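Local coordinates for protein catalase (Pseudomonas syringae, PDB 1M7S) that decomposes hydrogen peroxide into water and oxygen with a heme cofactor, protecting the cell from peroxide damage, at residues P99-D104 and Y234-N239. Residues are numbered along the deposited sequence; the frame is centred on the assembly and turned at random.
Sequences PETLRD and YSHLTN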
loop_
_atom_site.group_PDB
_atom_site.type_symbol
_atom_site.label_atom_id
_atom_site.label_comp_id
_atom_site.label_asym_id
_atom_site.label_seq_id
_atom_site.Cartn_x
_atom_site.Cartn_y
_atom_site.Cartn_z
ATOM N N PRO A 99 -4.722 20.168 -19.303
ATOM C CA PRO A 99 -5.254 20.547 -20.577
ATOM C C PRO A 99 -4.731 19.610 -21.650
ATOM O O PRO A 99 -3.531 19.387 -21.755
ATOM C CB PRO A 99 -4.769 21.989 -20.895
ATOM C CG PRO A 99 -4.531 22.501 -19.470
ATOM C CD PRO A 99 -4.046 21.315 -18.629
ATOM N N GLU A 100 -5.610 19.099 -22.511
ATOM C CA GLU A 100 -5.195 18.194 -23.573
ATOM C C GLU A 100 -4.552 18.972 -24.708
ATOM O O GLU A 100 -3.914 18.386 -25.585
ATOM C CB GLU A 100 -6.384 17.268 -23.971
ATOM C CG GLU A 100 -6.606 16.197 -22.886
ATOM C CD GLU A 100 -7.816 15.322 -23.137
ATOM O OE1 GLU A 100 -7.949 14.200 -22.599
ATOM O OE2 GLU A 100 -8.747 15.706 -23.891
ATOM N N THR A 101 -4.560 20.312 -24.691
ATOM C CA THR A 101 -3.848 21.193 -25.596
ATOM C C THR A 101 -2.372 21.394 -25.269
ATOM O O THR A 101 -1.613 21.990 -26.060
ATOM C CB THR A 101 -4.447 22.634 -25.549
ATOM O OG1 THR A 101 -4.889 22.931 -24.204
ATOM C CG2 THR A 101 -5.629 22.746 -26.476
ATOM N N LEU A 102 -1.867 20.857 -24.164
ATOM C CA LEU A 102 -0.455 21.060 -23.830
ATOM C C LEU A 102 0.444 20.338 -24.836
ATOM O O LEU A 102 0.117 19.220 -25.266
ATOM C CB LEU A 102 -0.145 20.588 -22.420
ATOM C CG LEU A 102 -0.874 21.348 -21.286
ATOM C CD1 LEU A 102 -0.209 20.906 -19.967
ATOM C CD2 LEU A 102 -0.796 22.837 -21.466
ATOM N N ARG A 103 1.493 21.014 -25.236
ATOM C CA ARG A 103 2.442 20.493 -26.227
ATOM C C ARG A 103 3.121 19.234 -25.714
ATOM O O ARG A 103 3.733 19.269 -24.650
ATOM C CB ARG A 103 3.508 21.562 -26.555
ATOM C CG ARG A 103 4.567 20.975 -27.553
ATOM C CD ARG A 103 5.580 22.118 -27.842
ATOM N NE ARG A 103 4.807 23.279 -28.324
ATOM C CZ ARG A 103 4.318 23.312 -29.571
ATOM N NH1 ARG A 103 4.447 22.370 -30.519
ATOM N NH2 ARG A 103 3.613 24.384 -29.865
ATOM N N ASP A 104 3.079 18.117 -26.455
ATOM C CA ASP A 104 3.718 16.882 -25.983
ATOM C C ASP A 104 3.562 15.841 -27.091
ATOM O O ASP A 104 2.695 16.003 -27.965
ATOM C CB ASP A 104 2.839 16.324 -24.837
ATOM C CG ASP A 104 3.396 16.278 -23.434
ATOM O OD1 ASP A 104 2.642 15.878 -22.482
ATOM O OD2 ASP A 104 4.589 16.631 -23.223
ATOM N N TYR A 234 -10.483 22.157 -21.866
ATOM C CA TYR A 234 -9.215 21.557 -21.430
ATOM C C TYR A 234 -9.257 20.070 -21.697
ATOM O O TYR A 234 -8.306 19.358 -21.409
ATOM C CB TYR A 234 -8.950 21.917 -19.954
ATOM C CG TYR A 234 -9.890 21.244 -18.986
ATOM C CD1 TYR A 234 -9.535 20.055 -18.381
ATOM C CD2 TYR A 234 -11.142 21.785 -18.711
ATOM C CE1 TYR A 234 -10.398 19.394 -17.512
ATOM C CE2 TYR A 234 -12.033 21.123 -17.874
ATOM C CZ TYR A 234 -11.633 19.950 -17.274
ATOM O OH TYR A 234 -12.518 19.303 -16.428
ATOM N N SER A 235 -10.329 19.540 -22.329
ATOM C CA SER A 235 -10.403 18.093 -22.614
ATOM C C SER A 235 -10.811 17.911 -24.085
ATOM O O SER A 235 -11.609 17.023 -24.379
ATOM C CB SER A 235 -11.445 17.366 -21.764
ATOM O OG SER A 235 -11.118 17.378 -20.369
ATOM N N HIS A 236 -10.094 18.610 -24.967
ATOM C CA HIS A 236 -10.514 18.586 -26.381
ATOM C C HIS A 236 -10.278 17.233 -27.052
ATOM O O HIS A 236 -11.152 16.819 -27.855
ATOM C CB HIS A 236 -9.937 19.717 -27.183
ATOM C CG HIS A 236 -8.594 19.546 -27.785
ATOM N ND1 HIS A 236 -7.444 19.538 -27.013
ATOM C CD2 HIS A 236 -8.184 19.332 -29.053
ATOM C CE1 HIS A 236 -6.378 19.355 -27.769
ATOM N NE2 HIS A 236 -6.809 19.228 -29.015
ATOM N N LEU A 237 -9.243 16.532 -26.653
ATOM C CA LEU A 237 -8.995 15.234 -27.288
ATOM C C LEU A 237 -9.989 14.217 -26.754
ATOM O O LEU A 237 -10.479 13.424 -27.562
ATOM C CB LEU A 237 -7.561 14.763 -26.999
ATOM C CG LEU A 237 -6.495 15.769 -27.510
ATOM C CD1 LEU A 237 -5.096 15.291 -27.047
ATOM C CD2 LEU A 237 -6.478 15.911 -29.016
ATOM N N THR A 238 -10.293 14.232 -25.451
ATOM C CA THR A 238 -11.273 13.243 -24.949
ATOM C C THR A 238 -12.651 13.499 -25.568
ATOM O O THR A 238 -13.416 12.578 -25.970
ATOM C CB THR A 238 -11.363 13.279 -23.411
ATOM O OG1 THR A 238 -10.112 12.825 -22.837
ATOM C CG2 THR A 238 -12.448 12.340 -22.899
ATOM N N ASN A 239 -13.031 14.769 -25.582
ATOM C CA ASN A 239 -14.343 15.139 -26.125
ATOM C C ASN A 239 -14.495 14.722 -27.584
ATOM O O ASN A 239 -15.561 14.225 -27.981
ATOM C CB ASN A 239 -14.509 16.666 -26.045
ATOM C CG ASN A 239 -15.279 17.036 -24.783
ATOM O OD1 ASN A 239 -16.360 16.445 -24.577
ATOM N ND2 ASN A 239 -14.715 17.978 -24.057
HETATM O O HOH W 1 -7.969 20.412 -24.470
#
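The H236 ring turns its edge to the turn P99-L102: the carbonyl carbon of E100 and the amide nitrogen of T101 lie in the ring plane there, with H236 CE1 3.4 Å from E100 O. L237 CG sits over one face of this imidazole, offset toward the rim, and the T101 methyl, CG2, lies 3.7 Å from H236 CE1. Also in the ring plane is a water, 2.7 Å from H236 ND1, which accepts the H236 amide and, weakly, that of E100. NE2 is bonded to P182 O.

The second flat group is the E100 carboxylate. With CG anti to the carbonyl carbon (chi1 -74°) and the chain extended beyond it, E100 runs past Y234 O to the first turn of helix 236-246. There T238 grips both oxygens on their syn sides: its hydroxyl, which has T56 as second partner, gives a 2.6 Å bond from OG1 to E100 OE1, while T238 N donates to E100 OE2, also at 2.6 Å, from 26° out of the carboxylate plane. R54 adds only a long, weak ion pair at OE1. L237 packs against the E100 side chain from CB to CD1.

At the base, E100 N donates to Y234 O at 2.9 Å, from above the carbonyl plane. The Y234 hydroxyl itself goes to D153 of the second subunit.

S235 holds the N-cap position, its OG hydrogen-bonded to R54. The contact thus ties a type I turn, in the loop between strands 82-90 and 107-114 of the catalase beta-barrel, to the start of a helix in the same family domain, with E100 about 12 Å from the heme.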